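Local coordinates for RahU protein (Pseudomonas aeruginosa PAO1, PDB 6ZC2) that interacts with the membrane sphingolipid ceramide phosphorylethanolamine and, as an aegerolysin, probably serves in lipid binding at membranes, at residues 70-75 against 88-93; 98-103 against 123-128; 4-9 against 33-38. All blocks are in the same frame, centred on the assembly; numbering follows the deposited sequence.

Interaction 1 of 3, residues 70-75 against 88-93. With EDO (1,2-ethanediol), chain D.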
loop_
_atom_site.group_PDB
_atom_site.type_symbol
_atom_site.label_atom_id
_atom_site.label_comp_id
_atom_site.label_asym_id
_atom_site.label_seq_id
_atom_site.Cartn_x
_atom_site.Cartn_y
_atom_site.Cartn_z
ATOM N N SER A 70 6.073 -17.038 6.983
ATOM C CA SER A 70 4.867 -16.305 6.635
ATOM C C SER A 70 5.305 -15.023 5.941
ATOM O O SER A 70 6.433 -14.557 6.124
ATOM C CB SER A 70 4.020 -15.993 7.875
ATOM O OG SER A 70 4.783 -15.310 8.856
ATOM N N GLY A 71 4.411 -14.463 5.137
ATOM C CA GLY A 71 4.706 -13.295 4.318
ATOM C C GLY A 71 4.094 -12.025 4.874
ATOM O O GLY A 71 4.110 -11.782 6.088
ATOM N N THR A 72 3.560 -11.196 3.977
ATOM C CA THR A 72 2.911 -9.955 4.368
ATOM C C THR A 72 1.525 -9.877 3.741
ATOM O O THR A 72 1.343 -10.210 2.566
ATOM C CB THR A 72 3.747 -8.700 4.013
ATOM O OG1 THR A 72 2.935 -7.545 4.231
ATOM C CG2 THR A 72 4.226 -8.707 2.553
ATOM N N GLN A 73 0.552 -9.431 4.539
ATOM C CA GLN A 73 -0.828 -9.260 4.098
ATOM C C GLN A 73 -1.449 -8.154 4.939
ATOM O O GLN A 73 -1.366 -8.202 6.171
ATOM C CB GLN A 73 -1.616 -10.561 4.284
ATOM C CG GLN A 73 -3.065 -10.456 3.849
ATOM C CD GLN A 73 -3.813 -11.758 4.007
ATOM O OE1 GLN A 73 -3.477 -12.575 4.863
ATOM N NE2 GLN A 73 -4.824 -11.969 3.172
ATOM N N GLY A 74 -2.062 -7.171 4.285
ATOM C CA GLY A 74 -2.623 -6.054 5.025
ATOM C C GLY A 74 -3.336 -5.078 4.112
ATOM O O GLY A 74 -3.625 -5.382 2.952
ATOM N N SER A 75 -3.623 -3.895 4.660
ATOM C CA SER A 75 -4.344 -2.868 3.914
ATOM C C SER A 75 -4.112 -1.495 4.534
ATOM O O SER A 75 -3.656 -1.375 5.676
ATOM C CB SER A 75 -5.846 -3.153 3.882
ATOM O OG SER A 75 -6.406 -3.039 5.173
ATOM N N PHE A 88 -6.427 0.213 -0.272
ATOM C CA PHE A 88 -5.406 -0.604 -0.924
ATOM C C PHE A 88 -5.116 -1.831 -0.058
ATOM O O PHE A 88 -4.864 -1.689 1.142
ATOM C CB PHE A 88 -4.111 0.186 -1.146
ATOM C CG PHE A 88 -3.102 -0.568 -1.965
ATOM C CD1 PHE A 88 -3.125 -0.513 -3.348
ATOM C CD2 PHE A 88 -2.166 -1.391 -1.354
ATOM C CE1 PHE A 88 -2.223 -1.238 -4.107
ATOM C CE2 PHE A 88 -1.270 -2.127 -2.111
ATOM C CZ PHE A 88 -1.300 -2.053 -3.486
ATOM N N SER A 89 -5.133 -3.024 -0.664
ATOM C CA SER A 89 -4.919 -4.281 0.047
ATOM C C SER A 89 -3.943 -5.151 -0.736
ATOM O O SER A 89 -3.839 -5.036 -1.957
ATOM C CB SER A 89 -6.233 -5.067 0.212
ATOM O OG SER A 89 -7.159 -4.376 1.027
ATOM N N TRP A 90 -3.250 -6.054 -0.030
ATOM C CA TRP A 90 -2.295 -6.951 -0.682
ATOM C C TRP A 90 -2.157 -8.250 0.107
ATOM O O TRP A 90 -2.456 -8.317 1.307
ATOM C CB TRP A 90 -0.897 -6.311 -0.837
ATOM C CG TRP A 90 -0.223 -6.102 0.496
ATOM C CD1 TRP A 90 0.620 -6.969 1.146
ATOM C CD2 TRP A 90 -0.394 -4.979 1.372
ATOM N NE1 TRP A 90 0.987 -6.445 2.363
ATOM C CE2 TRP A 90 0.378 -5.229 2.527
ATOM C CE3 TRP A 90 -1.125 -3.785 1.290
ATOM C CZ2 TRP A 90 0.447 -4.327 3.585
ATOM C CZ3 TRP A 90 -1.059 -2.896 2.344
ATOM C CH2 TRP A 90 -0.284 -3.173 3.479
ATOM N N ASP A 91 -1.650 -9.275 -0.584
ATOM C CA ASP A 91 -1.356 -10.572 0.021
ATOM C C ASP A 91 -0.162 -11.176 -0.706
ATOM O O ASP A 91 -0.237 -11.432 -1.913
ATOM C CB ASP A 91 -2.570 -11.498 -0.077
ATOM C CG ASP A 91 -2.297 -12.869 0.498
ATOM O OD1 ASP A 91 -1.566 -12.957 1.508
ATOM O OD2 ASP A 91 -2.819 -13.860 -0.058
ATOM N N ASP A 92 0.932 -11.398 0.030
ATOM C CA ASP A 92 2.187 -11.942 -0.496
ATOM C C ASP A 92 2.544 -13.134 0.383
ATOM O O ASP A 92 3.264 -12.985 1.382
ATOM C CB ASP A 92 3.276 -10.864 -0.443
ATOM C CG ASP A 92 4.604 -11.305 -1.048
ATOM O OD1 ASP A 92 4.755 -12.495 -1.414
ATOM O OD2 ASP A 92 5.504 -10.440 -1.149
ATOM N N PRO A 93 2.062 -14.334 0.047
ATOM C CA PRO A 93 2.295 -15.498 0.914
ATOM C C PRO A 93 3.724 -16.020 0.835
ATOM O O PRO A 93 4.461 -15.791 -0.127
ATOM C CB PRO A 93 1.310 -16.551 0.384
ATOM C CG PRO A 93 0.341 -15.798 -0.480
ATOM C CD PRO A 93 1.120 -14.647 -1.041
HETATM C C1 EDO D . 0.917 -14.862 5.083
HETATM O O1 EDO D . 2.011 -15.581 4.516
HETATM C C2 EDO D . 0.280 -14.008 3.993
HETATM O O2 EDO D . -0.447 -14.833 3.073
HETATM O O HOH W 1 -5.557 -9.820 1.057
#
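Thr72 and Asp92 pair as antiparallel neighbours through two backbone hydrogen bonds. Asp92 N to Thr72 O is the shorter at 2.8 Å. Thr72 N to Asp92 O is longer, at 3.2 Å. Gly74 and Trp90 form the next hydrogen-bonded pair. Gln73 with Asp91 and Ser75 with Ser89 are the non-hydrogen-bonded pairs, where CA-H groups point at carbonyls instead, as from Ser75 CA to Phe88 O.

One side-chain hydrogen bond crosses the strands. Trp90 NE1 donates to Thr72 OG1 at 2.9 Å, almost straight (173°) and in the indole plane. Thr72 OG1 also bonds Ser62 OG, so two partners hold this buried hydroxyl.

These strands form the hairpin 72-80/83-92 of the five-stranded antiparallel sheet in the aegerolysin beta-sandwich. Thr72, Trp90 and Asp92 are on the face turned to the other sheet, where Trp90 meets Ile7 and Phe32.

The indole lies flat against the backbone of Gly74. Its CG stands between the backbone N and the carbonyl carbon (chi1 67°), which folds the ring back over the neighbouring strand. Gly74 CA lies 4.0 Å from the centroid of the six-membered ring in a CH-pi contact, over the face.

On the other side of the sheet the Gln73 amide stacks on the Asp91 carboxylate, planes 23° apart, with Gln73 CD 3.6 Å from Asp91 OD1. A 1,2-ethanediol, probably from the crystallisation liquor, bridges the strand ends: Gly71 N donates to its O1, and its O2 donates to Asp91 OD1 at 2.7 Å.

Interaction 2 of 3, residues 98-103 against 123-128. With TRS (2-amino-2-hydroxymethyl-propane-1,3-diol), chain B; EDO (1,2-ethanediol), chain J; EDO (1,2-ethanediol), chain E.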
loop_
_atom_site.group_PDB
_atom_site.type_symbol
_atom_site.label_atom_id
_atom_site.label_comp_id
_atom_site.label_asym_id
_atom_site.label_seq_id
_atom_site.Cartn_x
_atom_site.Cartn_y
_atom_site.Cartn_z
ATOM N N ALA A 98 1.343 -20.418 -4.807
ATOM C CA ALA A 98 0.244 -19.476 -4.695
ATOM C C ALA A 98 0.552 -18.222 -5.502
ATOM O O ALA A 98 1.694 -17.974 -5.900
ATOM C CB ALA A 98 -0.028 -19.101 -3.231
ATOM N N THR A 99 -0.487 -17.433 -5.744
ATOM C CA THR A 99 -0.385 -16.193 -6.499
ATOM C C THR A 99 -0.471 -15.008 -5.544
ATOM O O THR A 99 -1.300 -14.999 -4.628
ATOM C CB THR A 99 -1.523 -16.106 -7.524
ATOM O OG1 THR A 99 -1.443 -17.215 -8.428
ATOM C CG2 THR A 99 -1.444 -14.810 -8.317
ATOM N N ASN A 100 0.393 -14.018 -5.751
ATOM C CA ASN A 100 0.305 -12.782 -4.988
ATOM C C ASN A 100 -0.811 -11.921 -5.562
ATOM O O ASN A 100 -1.057 -11.922 -6.771
ATOM C CB ASN A 100 1.610 -11.992 -5.089
ATOM C CG ASN A 100 2.827 -12.808 -4.706
ATOM O OD1 ASN A 100 2.777 -13.634 -3.794
ATOM N ND2 ASN A 100 3.933 -12.583 -5.410
ATOM N N THR A 101 -1.491 -11.176 -4.687
ATOM C CA THR A 101 -2.580 -10.311 -5.115
ATOM C C THR A 101 -2.456 -8.938 -4.467
ATOM O O THR A 101 -1.879 -8.791 -3.386
ATOM C CB THR A 101 -3.968 -10.906 -4.797
ATOM O OG1 THR A 101 -4.077 -11.152 -3.391
ATOM C CG2 THR A 101 -4.198 -12.199 -5.569
ATOM N N TRP A 102 -3.000 -7.933 -5.153
ATOM C CA TRP A 102 -3.096 -6.584 -4.606
ATOM C C TRP A 102 -4.165 -5.829 -5.382
ATOM O O TRP A 102 -4.473 -6.166 -6.530
ATOM C CB TRP A 102 -1.753 -5.837 -4.648
ATOM C CG TRP A 102 -1.211 -5.674 -6.032
ATOM C CD1 TRP A 102 -1.382 -4.601 -6.857
ATOM C CD2 TRP A 102 -0.427 -6.625 -6.764
ATOM N NE1 TRP A 102 -0.754 -4.825 -8.058
ATOM C CE2 TRP A 102 -0.163 -6.062 -8.029
ATOM C CE3 TRP A 102 0.074 -7.898 -6.474
ATOM C CZ2 TRP A 102 0.587 -6.728 -9.003
ATOM C CZ3 TRP A 102 0.815 -8.559 -7.443
ATOM C CH2 TRP A 102 1.067 -7.970 -8.688
ATOM N N SER A 103 -4.737 -4.807 -4.746
ATOM C CA SER A 103 -5.813 -4.059 -5.390
ATOM C C SER A 103 -6.063 -2.743 -4.666
ATOM O O SER A 103 -5.847 -2.626 -3.454
ATOM C CB SER A 103 -7.111 -4.874 -5.396
ATOM O OG SER A 103 -7.564 -5.094 -4.075
ATOM N N THR A 123 8.550 -14.330 -5.460
ATOM C CA THR A 123 8.638 -14.423 -4.008
ATOM C C THR A 123 8.058 -13.166 -3.363
ATOM O O THR A 123 7.273 -13.243 -2.408
ATOM C CB THR A 123 10.099 -14.621 -3.601
ATOM O OG1 THR A 123 10.594 -15.841 -4.172
ATOM C CG2 THR A 123 10.221 -14.689 -2.093
ATOM N N ASP A 124 8.401 -12.003 -3.910
ATOM C CA ASP A 124 7.908 -10.714 -3.460
ATOM C C ASP A 124 6.981 -10.110 -4.509
ATOM O O ASP A 124 7.140 -10.346 -5.712
ATOM C CB ASP A 124 9.085 -9.751 -3.272
ATOM C CG ASP A 124 9.901 -9.578 -4.542
ATOM O OD1 ASP A 124 10.630 -10.525 -4.908
ATOM O OD2 ASP A 124 9.801 -8.510 -5.186
ATOM N N ILE A 125 6.014 -9.313 -4.042
ATOM C CA ILE A 125 5.273 -8.436 -4.942
ATOM C C ILE A 125 6.188 -7.350 -5.489
ATOM O O ILE A 125 6.145 -7.020 -6.680
ATOM C CB ILE A 125 4.039 -7.839 -4.236
ATOM C CG1 ILE A 125 2.991 -8.922 -3.961
ATOM C CG2 ILE A 125 3.449 -6.708 -5.072
ATOM C CD1 ILE A 125 1.864 -8.474 -3.035
ATOM N N GLY A 126 7.019 -6.767 -4.624
ATOM C CA GLY A 126 7.915 -5.705 -5.045
ATOM C C GLY A 126 7.224 -4.349 -5.085
ATOM O O GLY A 126 6.265 -4.087 -4.357
ATOM N N GLU A 127 7.730 -3.473 -5.958
ATOM C CA GLU A 127 7.247 -2.097 -6.046
ATOM C C GLU A 127 5.972 -2.015 -6.878
ATOM O O GLU A 127 5.927 -2.488 -8.019
ATOM C CB GLU A 127 8.318 -1.194 -6.669
ATOM C CG GLU A 127 9.561 -1.031 -5.806
ATOM C CD GLU A 127 10.549 0.008 -6.323
ATOM O OE1 GLU A 127 10.459 0.408 -7.504
ATOM O OE2 GLU A 127 11.431 0.422 -5.539
ATOM N N VAL A 128 4.944 -1.387 -6.308
ATOM C CA VAL A 128 3.682 -1.102 -6.982
ATOM C C VAL A 128 3.437 0.396 -6.862
ATOM O O VAL A 128 3.564 0.956 -5.770
ATOM C CB VAL A 128 2.515 -1.869 -6.326
ATOM C CG1 VAL A 128 1.174 -1.457 -6.940
ATOM C CG2 VAL A 128 2.725 -3.369 -6.433
HETATM C C TRS B . 4.652 -16.819 -3.437
HETATM C C1 TRS B . 5.718 -17.619 -2.696
HETATM C C2 TRS B . 3.260 -17.353 -3.117
HETATM C C3 TRS B . 4.906 -16.894 -4.938
HETATM N N TRS B . 4.731 -15.419 -2.997
HETATM O O1 TRS B . 6.985 -17.045 -2.925
HETATM O O2 TRS B . 3.203 -18.735 -3.416
HETATM O O3 TRS B . 3.965 -16.098 -5.626
HETATM C C1 EDO J . -3.232 -8.430 -8.933
HETATM O O1 EDO J . -3.919 -9.037 -7.836
HETATM C C2 EDO J . -2.144 -9.378 -9.424
HETATM O O2 EDO J . -2.531 -10.734 -9.168
HETATM C C1 EDO E . 7.740 -5.073 -8.965
HETATM O O1 EDO E . 7.298 -3.961 -9.759
HETATM C C2 EDO E . 9.268 -5.112 -8.908
HETATM O O2 EDO E . 9.767 -4.287 -7.843
#
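The backbones of 100-102 and 124-128 run 22° apart in direction, with no hydrogen bond between them and the CA atoms of Asn100 and Ile125 6.6 Å from each other. Side chains therefore make the contact. Trp102 presents one indole face to two aliphatic branches. Ile125 CG2 lies over the six-membered ring, 4.2 Å from its centroid. Val128 CG2 lies over the five-membered ring at the same distance from that centroid. Both are CH-pi contacts offset toward the rim. Trp102 CG sits between its backbone N and carbonyl carbon (chi1 60°), which turns the indole so that this face meets Ile125 and Val128. The side chains of Trp102 and Ile125 run antiparallel alongside one another.

Nearer the loop end, Ile125 CG1 packs on Asn100 CB at 3.6 Å, and Ile125 CD1 reaches Thr101 O. This joins the two sheets of the aegerolysin beta-sandwich: strand 101-106 is the outermost of the five-stranded sheet, and strand 126-134 belongs to the six-stranded one. Phe88 and Trp90 of the neighbouring strand also touch Trp102.

The opposite indole face carries a 1,2-ethanediol, whose C1 is 3.9 Å above the plane. Its O1 accepts from Trp102 N and donates to Trp102 O, and its O2 donates to Asn100 O.

Asn100 uses both ends of its amide. ND2 is bonded to the carbonyls of Asn119 and Gly122, which fixes the amide's rotation. OD1 accepts from the amine N of the bound TRIS at 2.8 Å. Ala98 N donates to TRIS O2 at 2.9 Å, while TRIS O3 donates to Ala98 O. The amine's bond to Thr123 O is weak.

Interaction 3 of 3, residues 4-9 against 33-38. With EDO (1,2-ethanediol), chain K; EDO (1,2-ethanediol), chain C.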
loop_
_atom_site.group_PDB
_atom_site.type_symbol
_atom_site.label_atom_id
_atom_site.label_comp_id
_atom_site.label_asym_id
_atom_site.label_seq_id
_atom_site.Cartn_x
_atom_site.Cartn_y
_atom_site.Cartn_z
ATOM N N ALA A 4 12.078 -11.862 2.485
ATOM C CA ALA A 4 11.986 -12.025 1.035
ATOM C C ALA A 4 10.577 -11.798 0.497
ATOM O O ALA A 4 10.418 -11.569 -0.709
ATOM C CB ALA A 4 12.504 -13.403 0.617
ATOM N N GLU A 5 9.554 -11.873 1.345
ATOM C CA GLU A 5 8.195 -11.513 0.950
ATOM C C GLU A 5 7.986 -10.048 1.319
ATOM O O GLU A 5 7.971 -9.704 2.504
ATOM C CB GLU A 5 7.184 -12.409 1.665
ATOM C CG GLU A 5 7.260 -13.883 1.254
ATOM C CD GLU A 5 8.366 -14.649 1.965
ATOM O OE1 GLU A 5 8.539 -14.434 3.184
ATOM O OE2 GLU A 5 9.051 -15.470 1.313
ATOM N N TRP A 6 7.849 -9.181 0.314
ATOM C CA TRP A 6 7.718 -7.752 0.573
ATOM C C TRP A 6 6.952 -7.068 -0.551
ATOM O O TRP A 6 6.922 -7.539 -1.697
ATOM C CB TRP A 6 9.086 -7.076 0.786
ATOM C CG TRP A 6 9.977 -7.057 -0.444
ATOM C CD1 TRP A 6 10.795 -8.068 -0.877
ATOM C CD2 TRP A 6 10.144 -5.981 -1.385
ATOM N NE1 TRP A 6 11.451 -7.694 -2.024
ATOM C CE2 TRP A 6 11.066 -6.422 -2.361
ATOM C CE3 TRP A 6 9.603 -4.695 -1.501
ATOM C CZ2 TRP A 6 11.466 -5.619 -3.431
ATOM C CZ3 TRP A 6 9.997 -3.901 -2.572
ATOM C CH2 TRP A 6 10.926 -4.366 -3.520
ATOM N N ILE A 7 6.339 -5.931 -0.192
ATOM C CA ILE A 7 5.686 -5.005 -1.110
ATOM C C ILE A 7 6.105 -3.595 -0.706
ATOM O O ILE A 7 6.328 -3.311 0.473
ATOM C CB ILE A 7 4.139 -5.157 -1.063
ATOM C CG1 ILE A 7 3.452 -4.295 -2.139
ATOM C CG2 ILE A 7 3.601 -4.817 0.335
ATOM C CD1 ILE A 7 1.945 -4.475 -2.214
ATOM N N ALA A 8 6.215 -2.703 -1.688
ATOM C CA ALA A 8 6.412 -1.284 -1.416
ATOM C C ALA A 8 5.490 -0.516 -2.349
ATOM O O ALA A 8 5.593 -0.656 -3.572
ATOM C CB ALA A 8 7.878 -0.873 -1.604
ATOM N N VAL A 9 4.584 0.278 -1.774
ATOM C CA VAL A 9 3.554 0.990 -2.526
ATOM C C VAL A 9 3.937 2.462 -2.613
ATOM O O VAL A 9 4.015 3.152 -1.588
ATOM C CB VAL A 9 2.170 0.820 -1.881
ATOM C CG1 VAL A 9 1.106 1.446 -2.764
ATOM C CG2 VAL A 9 1.881 -0.660 -1.606
ATOM N N TYR A 33 7.742 -1.153 7.369
ATOM C CA TYR A 33 9.119 -0.708 7.529
ATOM C C TYR A 33 9.368 0.565 6.731
ATOM O O TYR A 33 8.650 0.881 5.782
ATOM C CB TYR A 33 10.121 -1.801 7.162
ATOM C CG TYR A 33 10.216 -2.199 5.705
ATOM C CD1 TYR A 33 9.373 -3.165 5.167
ATOM C CD2 TYR A 33 11.202 -1.664 4.883
ATOM C CE1 TYR A 33 9.502 -3.574 3.840
ATOM C CE2 TYR A 33 11.347 -2.073 3.559
ATOM C CZ TYR A 33 10.495 -3.029 3.045
ATOM O OH TYR A 33 10.629 -3.457 1.740
ATOM N N ARG A 34 10.420 1.287 7.120
ATOM C CA ARG A 34 10.801 2.533 6.455
ATOM C C ARG A 34 11.600 2.176 5.206
ATOM O O ARG A 34 12.790 1.856 5.290
ATOM C CB ARG A 34 11.604 3.413 7.408
ATOM C CG ARG A 34 11.794 4.837 6.921
ATOM C CD ARG A 34 12.810 5.608 7.768
ATOM N NE ARG A 34 12.463 5.620 9.188
ATOM C CZ ARG A 34 11.636 6.496 9.752
ATOM N NH1 ARG A 34 11.061 7.438 9.016
ATOM N NH2 ARG A 34 11.381 6.430 11.051
ATOM N N TYR A 35 10.939 2.216 4.046
ATOM C CA TYR A 35 11.565 1.797 2.792
ATOM C C TYR A 35 12.879 2.559 2.620
ATOM O O TYR A 35 12.906 3.781 2.781
ATOM C CB TYR A 35 10.594 2.125 1.646
ATOM C CG TYR A 35 10.842 1.373 0.349
ATOM C CD1 TYR A 35 10.968 -0.013 0.337
ATOM C CD2 TYR A 35 10.917 2.049 -0.868
ATOM C CE1 TYR A 35 11.198 -0.708 -0.840
ATOM C CE2 TYR A 35 11.143 1.359 -2.060
ATOM C CZ TYR A 35 11.281 -0.024 -2.034
ATOM O OH TYR A 35 11.512 -0.741 -3.191
ATOM N N THR A 36 13.990 1.862 2.335
ATOM C CA THR A 36 14.099 0.475 1.898
ATOM C C THR A 36 14.663 -0.484 2.966
ATOM O O THR A 36 15.055 -1.603 2.637
ATOM C CB THR A 36 15.069 0.396 0.685
ATOM O OG1 THR A 36 16.326 0.986 1.044
ATOM C CG2 THR A 36 14.507 1.135 -0.531
ATOM N N ASN A 37 14.699 -0.058 4.235
ATOM C CA ASN A 37 15.380 -0.794 5.308
ATOM C C ASN A 37 14.391 -1.655 6.098
ATOM O O ASN A 37 13.678 -1.155 6.976
ATOM C CB ASN A 37 16.106 0.181 6.228
ATOM C CG ASN A 37 16.886 -0.524 7.313
ATOM O OD1 ASN A 37 16.964 -1.754 7.339
ATOM N ND2 ASN A 37 17.477 0.248 8.212
ATOM N N LYS A 38 14.392 -2.964 5.823
ATOM C CA LYS A 38 13.454 -3.881 6.470
ATOM C C LYS A 38 13.665 -4.006 7.979
ATOM O O LYS A 38 12.743 -4.445 8.680
ATOM C CB LYS A 38 13.496 -5.251 5.787
ATOM C CG LYS A 38 13.023 -5.206 4.339
ATOM C CD LYS A 38 13.209 -6.527 3.602
ATOM C CE LYS A 38 12.932 -6.346 2.109
ATOM N NZ LYS A 38 13.286 -7.555 1.316
HETATM C C1 EDO K . 14.370 -3.718 -1.184
HETATM O O1 EDO K . 15.102 -2.488 -1.112
HETATM C C2 EDO K . 13.104 -3.657 -0.335
HETATM O O2 EDO K . 13.353 -3.050 0.940
HETATM C C1 EDO C . 6.057 4.283 6.119
HETATM O O1 EDO C . 7.465 4.472 6.319
HETATM C C2 EDO C . 5.756 2.793 6.161
HETATM O O2 EDO C . 6.400 2.133 5.071
#
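Trp6 and Tyr33 both place CG between the backbone N and the carbonyl carbon (chi1 66° and 69°), which brings Tyr33 OH to the indole. Tyr35 has CG anti to its N (chi1 -161°), and this carries its ring over Ala8 CB, with CE1 and OH beside Trp6 CZ3. The three side chains converge at one end of the aegerolysin beta-sandwich. Strands 6-13 and 29-34 belong to its six-stranded sheet, with strand 58-63 between them. The side chains meet across that strand, and no hydrogen bond joins the two segments.

Lys38 supplies the charge. Its straight chain reaches across the Trp6 side chain at about a right angle. NZ lies over the face of the five-membered ring, 3.8 Å from its centroid, in a cation-pi contact. Lys38 CE adds a CH-pi contact to the same ring. NZ is also hydrogen-bonded to Tyr3 O, so the ammonium group has a second partner.

The tyrosines close on the six-membered part of the indole. Tyr33 OH lies 3.6 Å from Trp6 CE3, and Tyr35 CE1 is 3.8 Å from Trp6 CZ3. Tyr35 OH is hydrogen-bonded to Glu127 OE2, and its ring stacks with Trp59. Two residues on from Trp6, Ala8 CB packs on one face of the Tyr35 ring, 3.6 Å from the centroid. Thr36 CG2 lies over the opposite face.

A 1,2-ethanediol lies among these aromatic groups, its C2 3.7 Å above the Trp6 plane on the face that Lys38 NZ approaches. The diol's O2 is hydrogen-bonded to Tyr33 OH at 2.9 Å, near the plane of the tyrosine ring, and makes a weak bond to Thr36 O.

Overall arrangement
The three contacts lie in one beta-sandwich. Interactions 1 and 2 have centres about 8 Å apart and use neighbouring strands, 83-92 and 101-106, of the five-stranded sheet, where Asp91 N probably bonds Thr101 O at 2.9 Å. Interactions 2 and 3 are joined in the other sheet, where strands 126-134 and 6-13 are neighbours. There Val128 N lies 2.9 Å from Ala8 O. Asp92 ties the sheets together: its OD2 accepts from Ile125 N and sits 3.0 Å from Trp6 N. Its side chain also approaches the bound TRIS, nearest atoms about 3 Å apart. Pro93 O of interaction 1 and Ala98 and Asn100 of interaction 2 help to hold the TRIS, which probably comes from the crystallisation liquor.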